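Local atomic coordinates of diffuse adherence adhesin (Escherichia coli, PDB entry 4MEE), a protein that mediates, as a whole, bacterial attachment to human and other mammalian cells, autoaggregation and biofilm formation, the piece here being its C-terminal membrane transport unit. Residues S395-F409 against L420-E434. Numbering follows the deposited sequence.
Sequences SPYIEANWIHNTHEF and LSGSRNQGEIKTGIE. Unlike the reference sequence in segment 395-409: Ser395 (reference Arg).
Asn401 and Glu428 lie side by side and point into the barrel, their amide and carboxylate planes 47° apart. Asn401 ND2 gives a hydrogen bond to Glu428 OE1 at 2.9 Å, reaching it from above the carboxylate plane. Asn401 ND2 also gives a hydrogen bond to Glu399 OE2 at 2.6 Å, and one amide thus joins two acids. Glu399 stretches out with CG anti to the backbone N (chi1 -164°), alongside Lys430. Glu399 OE1 forms a salt bridge with Lys430 NZ at 3.3 Å, weak as a hydrogen bond. Arg377 and Lys373 pair with Glu399 and Glu428 from the neighbouring strand 370-383. On the same face Tyr397 lays its ring over the backbone of Gly432, whose N sits 3.6 Å above the ring plane.

The outer face differs. Asn425 OD1 takes two donors there. Trp402 NE1 meets Asn425 OD1 at 3.2 Å on a lone pair, with ring and amide nearly coplanar. His404 ND1 meets Asn425 OD1 at 3.3 Å from above the carbonyl plane. At the end of strand 397-405, Asn405 ND2 gives a hydrogen bond to Ser423 O at 2.9 Å.

The two strands are antiparallel neighbours in the autotransporter beta-barrel, tied by regular backbone bonds. The contact sets a largely apolar outer face along Ile398, Ala400, Trp402 and Ile429, consistent with lipid contact, against a largely polar and charged interior where the basic partners probably help keep Glu399 and Glu428 ionised.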
ATOM      1  N   SER A 395      -3.240 -21.467   6.349  1.00 48.83           N
ATOM      2  CA  SER A 395      -3.948 -21.188   5.101  1.00 49.86           C
ATOM      3  C   SER A 395      -3.131 -20.412   4.069  1.00 50.02           C
ATOM      4  O   SER A 395      -3.320 -19.202   3.924  1.00 50.36           O
ATOM      5  CB  SER A 395      -5.272 -20.471   5.387  1.00 49.58           C
ATOM      6  OG  SER A 395      -5.869 -20.013   4.187  1.00 49.68           O
ATOM      7  N   PRO A 396      -2.241 -21.101   3.323  1.00 50.19           N
ATOM      8  CA  PRO A 396      -1.457 -20.329   2.358  1.00 49.33           C
ATOM      9  C   PRO A 396      -2.279 -19.816   1.177  1.00 48.18           C
ATOM     10  O   PRO A 396      -3.330 -20.371   0.852  1.00 48.25           O
ATOM     11  CB  PRO A 396      -0.407 -21.331   1.877  1.00 49.30           C
ATOM     12  CG  PRO A 396      -1.071 -22.652   2.021  1.00 49.29           C
ATOM     13  CD  PRO A 396      -1.906 -22.538   3.266  1.00 49.60           C
ATOM     14  N   TYR A 397      -1.794 -18.757   0.542  1.00 46.12           N
ATOM     15  CA  TYR A 397      -2.542 -18.114  -0.528  1.00 45.69           C
ATOM     16  C   TYR A 397      -1.640 -17.635  -1.657  1.00 44.54           C
ATOM     17  O   TYR A 397      -0.472 -17.312  -1.440  1.00 44.01           O
ATOM     18  CB  TYR A 397      -3.362 -16.944   0.031  1.00 45.92           C
ATOM     19  CG  TYR A 397      -2.532 -15.783   0.545  1.00 46.62           C
ATOM     20  CD1 TYR A 397      -2.092 -15.745   1.868  1.00 46.49           C
ATOM     21  CD2 TYR A 397      -2.191 -14.720  -0.292  1.00 47.01           C
ATOM     22  CE1 TYR A 397      -1.333 -14.685   2.340  1.00 46.95           C
ATOM     23  CE2 TYR A 397      -1.430 -13.657   0.172  1.00 47.48           C
ATOM     24  CZ  TYR A 397      -1.004 -13.643   1.486  1.00 47.39           C
ATOM     25  OH  TYR A 397      -0.250 -12.588   1.948  1.00 47.26           O
ATOM     26  N   ILE A 398      -2.190 -17.603  -2.867  1.00 44.67           N
ATOM     27  CA  ILE A 398      -1.540 -16.952  -3.997  1.00 45.32           C
ATOM     28  C   ILE A 398      -2.495 -15.954  -4.621  1.00 44.40           C
ATOM     29  O   ILE A 398      -3.673 -16.249  -4.807  1.00 45.75           O
ATOM     30  CB  ILE A 398      -1.152 -17.936  -5.108  1.00 45.62           C
ATOM     31  CG1 ILE A 398      -0.552 -19.227  -4.535  1.00 46.20           C
ATOM     32  CG2 ILE A 398      -0.225 -17.247  -6.098  1.00 44.84           C
ATOM     33  CD1 ILE A 398       0.919 -19.153  -4.187  1.00 46.94           C
ATOM     34  N   GLU A 399      -1.979 -14.784  -4.977  1.00 43.40           N
ATOM     35  CA  GLU A 399      -2.816 -13.731  -5.541  1.00 42.74           C
ATOM     36  C   GLU A 399      -2.137 -13.000  -6.695  1.00 40.98           C
ATOM     37  O   GLU A 399      -0.934 -12.737  -6.655  1.00 41.59           O
ATOM     38  CB  GLU A 399      -3.229 -12.740  -4.450  1.00 42.92           C
ATOM     39  CG  GLU A 399      -4.386 -11.831  -4.840  1.00 43.70           C
ATOM     40  CD  GLU A 399      -4.720 -10.798  -3.780  1.00 43.99           C
ATOM     41  OE1 GLU A 399      -4.641 -11.114  -2.572  1.00 44.53           O
ATOM     42  OE2 GLU A 399      -5.073  -9.662  -4.158  1.00 44.18           O
ATOM     43  N   ALA A 400      -2.926 -12.677  -7.717  1.00 39.66           N
ATOM     44  CA  ALA A 400      -2.453 -11.916  -8.869  1.00 38.37           C
ATOM     45  C   ALA A 400      -3.387 -10.742  -9.151  1.00 37.64           C
ATOM     46  O   ALA A 400      -4.608 -10.907  -9.196  1.00 38.09           O
ATOM     47  CB  ALA A 400      -2.336 -12.815 -10.091  1.00 38.12           C
ATOM     48  N   ASN A 401      -2.804  -9.559  -9.334  1.00 37.11           N
ATOM     49  CA  ASN A 401      -3.573  -8.332  -9.541  1.00 36.78           C
ATOM     50  C   ASN A 401      -3.076  -7.471 -10.699  1.00 35.61           C
ATOM     51  O   ASN A 401      -1.897  -7.508 -11.062  1.00 35.00           O
ATOM     52  CB  ASN A 401      -3.586  -7.482  -8.264  1.00 36.66           C
ATOM     53  CG  ASN A 401      -4.468  -8.061  -7.175  1.00 37.75           C
ATOM     54  OD1 ASN A 401      -5.607  -8.456  -7.420  1.00 38.35           O
ATOM     55  ND2 ASN A 401      -3.950  -8.089  -5.954  1.00 38.30           N
ATOM     56  N   TRP A 402      -3.995  -6.697 -11.267  1.00 35.57           N
ATOM     57  CA  TRP A 402      -3.659  -5.676 -12.248  1.00 35.60           C
ATOM     58  C   TRP A 402      -3.861  -4.293 -11.632  1.00 36.28           C
ATOM     59  O   TRP A 402      -4.961  -3.937 -11.207  1.00 37.28           O
ATOM     60  CB  TRP A 402      -4.483  -5.857 -13.529  1.00 34.77           C
ATOM     61  CG  TRP A 402      -4.437  -4.690 -14.482  1.00 34.37           C
ATOM     62  CD1 TRP A 402      -3.329  -4.001 -14.892  1.00 34.48           C
ATOM     63  CD2 TRP A 402      -5.552  -4.095 -15.161  1.00 34.37           C
ATOM     64  NE1 TRP A 402      -3.686  -3.007 -15.768  1.00 34.08           N
ATOM     65  CE2 TRP A 402      -5.042  -3.042 -15.955  1.00 34.29           C
ATOM     66  CE3 TRP A 402      -6.931  -4.345 -15.171  1.00 34.49           C
ATOM     67  CZ2 TRP A 402      -5.865  -2.239 -16.753  1.00 34.46           C
ATOM     68  CZ3 TRP A 402      -7.749  -3.545 -15.966  1.00 34.77           C
ATOM     69  CH2 TRP A 402      -7.211  -2.505 -16.745  1.00 34.74           C
ATOM     70  N   ILE A 403      -2.783  -3.524 -11.572  1.00 36.60           N
ATOM     71  CA  ILE A 403      -2.837  -2.190 -11.004  1.00 36.97           C
ATOM     72  C   ILE A 403      -2.889  -1.169 -12.120  1.00 37.51           C
ATOM     73  O   ILE A 403      -2.067  -1.190 -13.033  1.00 37.43           O
ATOM     74  CB  ILE A 403      -1.616  -1.903 -10.117  1.00 37.10           C
ATOM     75  CG1 ILE A 403      -1.586  -2.867  -8.931  1.00 37.27           C
ATOM     76  CG2 ILE A 403      -1.634  -0.460  -9.634  1.00 36.58           C
ATOM     77  CD1 ILE A 403      -0.208  -3.057  -8.344  1.00 37.00           C
ATOM     78  N   HIS A 404      -3.871  -0.283 -12.039  1.00 37.89           N
ATOM     79  CA  HIS A 404      -4.009   0.808 -12.979  1.00 38.78           C
ATOM     80  C   HIS A 404      -3.992   2.090 -12.178  1.00 38.05           C
ATOM     81  O   HIS A 404      -4.587   2.148 -11.113  1.00 38.53           O
ATOM     82  CB  HIS A 404      -5.332   0.681 -13.726  1.00 39.95           C
ATOM     83  CG  HIS A 404      -5.607   1.814 -14.664  1.00 41.17           C
ATOM     84  ND1 HIS A 404      -4.883   2.012 -15.819  1.00 41.46           N
ATOM     85  CD2 HIS A 404      -6.530   2.803 -14.623  1.00 41.92           C
ATOM     86  CE1 HIS A 404      -5.347   3.076 -16.450  1.00 42.10           C
ATOM     87  NE2 HIS A 404      -6.347   3.575 -15.744  1.00 42.13           N
ATOM     88  N   ASN A 405      -3.306   3.109 -12.676  1.00 37.86           N
ATOM     89  CA  ASN A 405      -3.342   4.420 -12.045  1.00 36.79           C
ATOM     90  C   ASN A 405      -3.867   5.472 -12.991  1.00 36.38           C
ATOM     91  O   ASN A 405      -3.464   5.524 -14.155  1.00 37.02           O
ATOM     92  CB  ASN A 405      -1.957   4.817 -11.562  1.00 37.21           C
ATOM     93  CG  ASN A 405      -1.493   3.981 -10.399  1.00 37.69           C
ATOM     94  OD1 ASN A 405      -1.988   4.120  -9.284  1.00 37.55           O
ATOM     95  ND2 ASN A 405      -0.536   3.100 -10.652  1.00 38.53           N
ATOM     96  N   THR A 406      -4.753   6.321 -12.483  1.00 34.91           N
ATOM     97  CA  THR A 406      -5.306   7.415 -13.268  1.00 35.03           C
ATOM     98  C   THR A 406      -4.285   8.524 -13.534  1.00 34.47           C
ATOM     99  O   THR A 406      -4.260   9.096 -14.625  1.00 34.30           O
ATOM    100  CB  THR A 406      -6.588   7.959 -12.616  1.00 34.42           C
ATOM    101  OG1 THR A 406      -7.579   6.928 -12.626  1.00 35.38           O
ATOM    102  CG2 THR A 406      -7.124   9.146 -13.389  1.00 34.74           C
ATOM    103  N   HIS A 407      -3.429   8.815 -12.558  1.00 34.83           N
ATOM    104  CA  HIS A 407      -2.328   9.758 -12.765  1.00 34.47           C
ATOM    105  C   HIS A 407      -0.992   9.053 -12.626  1.00 34.71           C
ATOM    106  O   HIS A 407      -0.925   7.891 -12.242  1.00 33.93           O
ATOM    107  CB  HIS A 407      -2.363  10.882 -11.731  1.00 34.61           C
ATOM    108  CG  HIS A 407      -3.641  11.660 -11.708  1.00 34.72           C
ATOM    109  ND1 HIS A 407      -4.877  11.061 -11.605  1.00 35.08           N
ATOM    110  CD2 HIS A 407      -3.872  12.994 -11.742  1.00 34.73           C
ATOM    111  CE1 HIS A 407      -5.816  11.990 -11.595  1.00 35.07           C
ATOM    112  NE2 HIS A 407      -5.232  13.172 -11.680  1.00 34.81           N
ATOM    113  N   GLU A 408       0.083   9.767 -12.917  1.00 34.78           N
ATOM    114  CA  GLU A 408       1.404   9.269 -12.579  1.00 34.70           C
ATOM    115  C   GLU A 408       2.116  10.343 -11.763  1.00 33.99           C
ATOM    116  O   GLU A 408       2.090  11.524 -12.115  1.00 34.25           O
ATOM    117  CB  GLU A 408       2.168   8.773 -13.828  1.00 36.05           C
ATOM    118  CG  GLU A 408       3.148   9.726 -14.504  1.00 37.73           C
ATOM    119  CD  GLU A 408       3.478   9.312 -15.931  1.00 39.73           C
ATOM    120  OE1 GLU A 408       4.677   9.240 -16.278  1.00 40.43           O
ATOM    121  OE2 GLU A 408       2.539   9.048 -16.712  1.00 39.75           O
ATOM    122  N   PHE A 409       2.701   9.933 -10.643  1.00 33.28           N
ATOM    123  CA  PHE A 409       3.257  10.882  -9.685  1.00 33.18           C
ATOM    124  C   PHE A 409       4.513  11.569 -10.185  1.00 32.54           C
ATOM    125  O   PHE A 409       5.340  10.964 -10.866  1.00 32.53           O
ATOM    126  CB  PHE A 409       3.473  10.216  -8.327  1.00 32.84           C
ATOM    127  CG  PHE A 409       2.198   9.996  -7.568  1.00 33.93           C
ATOM    128  CD1 PHE A 409       1.319  11.055  -7.352  1.00 34.16           C
ATOM    129  CD2 PHE A 409       1.862   8.742  -7.077  1.00 34.31           C
ATOM    130  CE1 PHE A 409       0.141  10.872  -6.653  1.00 34.23           C
ATOM    131  CE2 PHE A 409       0.685   8.551  -6.373  1.00 34.38           C
ATOM    132  CZ  PHE A 409      -0.178   9.618  -6.163  1.00 34.29           C
ATOM    133  N   LEU A 420       7.819  13.249 -14.476  1.00 37.44           N
ATOM    134  CA  LEU A 420       6.912  12.245 -13.921  1.00 38.07           C
ATOM    135  C   LEU A 420       7.583  10.875 -13.799  1.00 39.03           C
ATOM    136  O   LEU A 420       8.608  10.616 -14.434  1.00 39.50           O
ATOM    137  CB  LEU A 420       5.627  12.162 -14.761  1.00 37.15           C
ATOM    138  CG  LEU A 420       4.925  13.464 -15.187  1.00 36.38           C
ATOM    139  CD1 LEU A 420       3.898  13.213 -16.282  1.00 35.51           C
ATOM    140  CD2 LEU A 420       4.295  14.197 -14.013  1.00 36.38           C
ATOM    141  N   SER A 421       7.014  10.016 -12.964  1.00 40.54           N
ATOM    142  CA  SER A 421       7.581   8.704 -12.710  1.00 41.58           C
ATOM    143  C   SER A 421       6.463   7.701 -12.886  1.00 42.99           C
ATOM    144  O   SER A 421       5.681   7.467 -11.966  1.00 44.88           O
ATOM    145  CB  SER A 421       8.096   8.646 -11.285  1.00 41.67           C
ATOM    146  OG  SER A 421       7.012   8.804 -10.393  1.00 41.36           O
ATOM    147  N   GLY A 422       6.411   7.097 -14.067  1.00 42.66           N
ATOM    148  CA  GLY A 422       5.189   6.468 -14.551  1.00 42.83           C
ATOM    149  C   GLY A 422       5.020   4.968 -14.462  1.00 43.15           C
ATOM    150  O   GLY A 422       5.737   4.197 -15.096  1.00 44.93           O
ATOM    151  N   SER A 423       4.035   4.563 -13.682  1.00 42.05           N
ATOM    152  CA  SER A 423       3.644   3.182 -13.619  1.00 42.49           C
ATOM    153  C   SER A 423       2.143   3.230 -13.688  1.00 40.80           C
ATOM    154  O   SER A 423       1.447   2.951 -12.714  1.00 41.19           O
ATOM    155  CB  SER A 423       4.128   2.586 -12.312  1.00 43.35           C
ATOM    156  OG  SER A 423       5.306   3.260 -11.920  1.00 45.53           O
ATOM    157  N   ARG A 424       1.651   3.641 -14.850  1.00 39.74           N
ATOM    158  CA  ARG A 424       0.224   3.752 -15.073  1.00 39.10           C
ATOM    159  C   ARG A 424      -0.383   2.367 -14.957  1.00 39.27           C
ATOM    160  O   ARG A 424      -1.470   2.201 -14.423  1.00 40.11           O
ATOM    161  CB  ARG A 424      -0.067   4.335 -16.454  1.00 38.64           C
ATOM    162  CG  ARG A 424       0.562   5.696 -16.710  1.00 37.17           C
ATOM    163  CD  ARG A 424      -0.101   6.422 -17.874  1.00 37.99           C
ATOM    164  NE  ARG A 424      -1.222   7.259 -17.445  1.00 37.76           N
ATOM    165  CZ  ARG A 424      -1.098   8.508 -17.007  1.00 37.24           C
ATOM    166  NH1 ARG A 424       0.094   9.075 -16.937  1.00 37.56           N
ATOM    167  NH2 ARG A 424      -2.167   9.187 -16.637  1.00 37.08           N
ATOM    168  N   ASN A 425       0.344   1.375 -15.449  1.00 39.20           N
ATOM    169  CA  ASN A 425      -0.111   0.006 -15.395  1.00 38.40           C
ATOM    170  C   ASN A 425       0.969  -0.854 -14.794  1.00 38.34           C
ATOM    171  O   ASN A 425       2.126  -0.753 -15.185  1.00 38.89           O
ATOM    172  CB  ASN A 425      -0.449  -0.486 -16.792  1.00 38.41           C
ATOM    173  CG  ASN A 425      -1.695   0.164 -17.342  1.00 38.48           C
ATOM    174  OD1 ASN A 425      -2.810  -0.247 -17.029  1.00 38.53           O
ATOM    175  ND2 ASN A 425      -1.513   1.187 -18.167  1.00 38.70           N
ATOM    176  N   GLN A 426       0.589  -1.693 -13.839  1.00 37.88           N
ATOM    177  CA  GLN A 426       1.537  -2.563 -13.165  1.00 38.19           C
ATOM    178  C   GLN A 426       0.940  -3.936 -12.952  1.00 37.92           C
ATOM    179  O   GLN A 426      -0.277  -4.081 -12.904  1.00 37.98           O
ATOM    180  CB  GLN A 426       1.922  -1.982 -11.811  1.00 38.47           C
ATOM    181  CG  GLN A 426       2.919  -0.847 -11.883  1.00 40.21           C
ATOM    182  CD  GLN A 426       3.250  -0.295 -10.515  1.00 41.53           C
ATOM    183  OE1 GLN A 426       2.361   0.098  -9.757  1.00 41.59           O
ATOM    184  NE2 GLN A 426       4.536  -0.259 -10.190  1.00 42.62           N
ATOM    185  N   GLY A 427       1.803  -4.938 -12.815  1.00 37.88           N
ATOM    186  CA  GLY A 427       1.377  -6.291 -12.458  1.00 38.79           C
ATOM    187  C   GLY A 427       1.792  -6.637 -11.039  1.00 39.35           C
ATOM    188  O   GLY A 427       2.922  -6.377 -10.632  1.00 40.07           O
ATOM    189  N   GLU A 428       0.889  -7.227 -10.271  1.00 40.03           N
ATOM    190  CA  GLU A 428       1.208  -7.514  -8.885  1.00 40.13           C
ATOM    191  C   GLU A 428       1.016  -8.982  -8.568  1.00 39.94           C
ATOM    192  O   GLU A 428       0.040  -9.591  -8.992  1.00 39.39           O
ATOM    193  CB  GLU A 428       0.358  -6.646  -7.974  1.00 40.98           C
ATOM    194  CG  GLU A 428       0.588  -6.856  -6.489  1.00 42.23           C
ATOM    195  CD  GLU A 428      -0.539  -6.277  -5.664  1.00 43.14           C
ATOM    196  OE1 GLU A 428      -1.688  -6.299  -6.146  1.00 43.41           O
ATOM    197  OE2 GLU A 428      -0.286  -5.800  -4.540  1.00 44.59           O
ATOM    198  N   ILE A 429       1.953  -9.547  -7.821  1.00 40.10           N
ATOM    199  CA  ILE A 429       1.846 -10.928  -7.393  1.00 40.64           C
ATOM    200  C   ILE A 429       2.114 -11.034  -5.905  1.00 40.89           C
ATOM    201  O   ILE A 429       3.176 -10.642  -5.427  1.00 40.31           O
ATOM    202  CB  ILE A 429       2.836 -11.834  -8.135  1.00 40.90           C
ATOM    203  CG1 ILE A 429       2.708 -13.274  -7.642  1.00 41.55           C
ATOM    204  CG2 ILE A 429       4.258 -11.350  -7.925  1.00 40.32           C
ATOM    205  CD1 ILE A 429       1.749 -14.116  -8.452  1.00 42.42           C
ATOM    206  N   LYS A 430       1.146 -11.579  -5.186  1.00 41.43           N
ATOM    207  CA  LYS A 430       1.251 -11.741  -3.748  1.00 41.73           C
ATOM    208  C   LYS A 430       1.255 -13.210  -3.397  1.00 42.34           C
ATOM    209  O   LYS A 430       0.752 -14.035  -4.160  1.00 43.08           O
ATOM    210  CB  LYS A 430       0.073 -11.067  -3.055  1.00 41.95           C
ATOM    211  CG  LYS A 430      -0.024  -9.578  -3.330  1.00 41.32           C
ATOM    212  CD  LYS A 430      -0.693  -8.844  -2.181  1.00 42.80           C
ATOM    213  CE  LYS A 430      -2.146  -8.518  -2.486  1.00 43.73           C
ATOM    214  NZ  LYS A 430      -2.979  -8.600  -1.257  1.00 44.77           N
ATOM    215  N   THR A 431       1.827 -13.530  -2.246  1.00 41.79           N
ATOM    216  CA  THR A 431       1.757 -14.873  -1.696  1.00 42.14           C
ATOM    217  C   THR A 431       2.162 -14.831  -0.240  1.00 41.75           C
ATOM    218  O   THR A 431       2.880 -13.932   0.173  1.00 42.35           O
ATOM    219  CB  THR A 431       2.687 -15.853  -2.432  1.00 41.43           C
ATOM    220  OG1 THR A 431       2.574 -17.146  -1.828  1.00 41.95           O
ATOM    221  CG2 THR A 431       4.131 -15.386  -2.351  1.00 41.31           C
ATOM    222  N   GLY A 432       1.707 -15.810   0.530  1.00 42.51           N
ATOM    223  CA  GLY A 432       2.080 -15.916   1.934  1.00 43.46           C
ATOM    224  C   GLY A 432       1.317 -17.017   2.638  1.00 45.02           C
ATOM    225  O   GLY A 432       0.474 -17.676   2.034  1.00 45.74           O
ATOM    226  N   ILE A 433       1.623 -17.216   3.917  1.00 45.47           N
ATOM    227  CA  ILE A 433       0.964 -18.234   4.733  1.00 46.02           C
ATOM    228  C   ILE A 433       0.436 -17.604   6.023  1.00 47.36           C
ATOM    229  O   ILE A 433       1.114 -16.783   6.633  1.00 47.10           O
ATOM    230  CB  ILE A 433       1.917 -19.422   5.040  1.00 45.39           C
ATOM    231  CG1 ILE A 433       1.160 -20.572   5.718  1.00 44.28           C
ATOM    232  CG2 ILE A 433       3.118 -18.973   5.870  1.00 44.61           C
ATOM    233  CD1 ILE A 433       1.884 -21.903   5.690  1.00 44.35           C
ATOM    234  N   GLU A 434      -0.779 -17.980   6.416  1.00 48.97           N
ATOM    235  CA  GLU A 434      -1.360 -17.556   7.692  1.00 50.62           C
ATOM    236  C   GLU A 434      -1.716 -18.755   8.571  1.00 50.93           C
ATOM    237  O   GLU A 434      -2.352 -19.703   8.110  1.00 51.05           O
ATOM    238  CB  GLU A 434      -2.589 -16.665   7.472  1.00 53.29           C
ATOM    239  CG  GLU A 434      -3.444 -16.477   8.720  1.00 56.59           C
ATOM    240  CD  GLU A 434      -3.939 -15.054   8.900  1.00 59.29           C
ATOM    241  OE1 GLU A 434      -4.536 -14.495   7.954  1.00 60.33           O
ATOM    242  OE2 GLU A 434      -3.736 -14.497  10.001  1.00 59.95           O
TER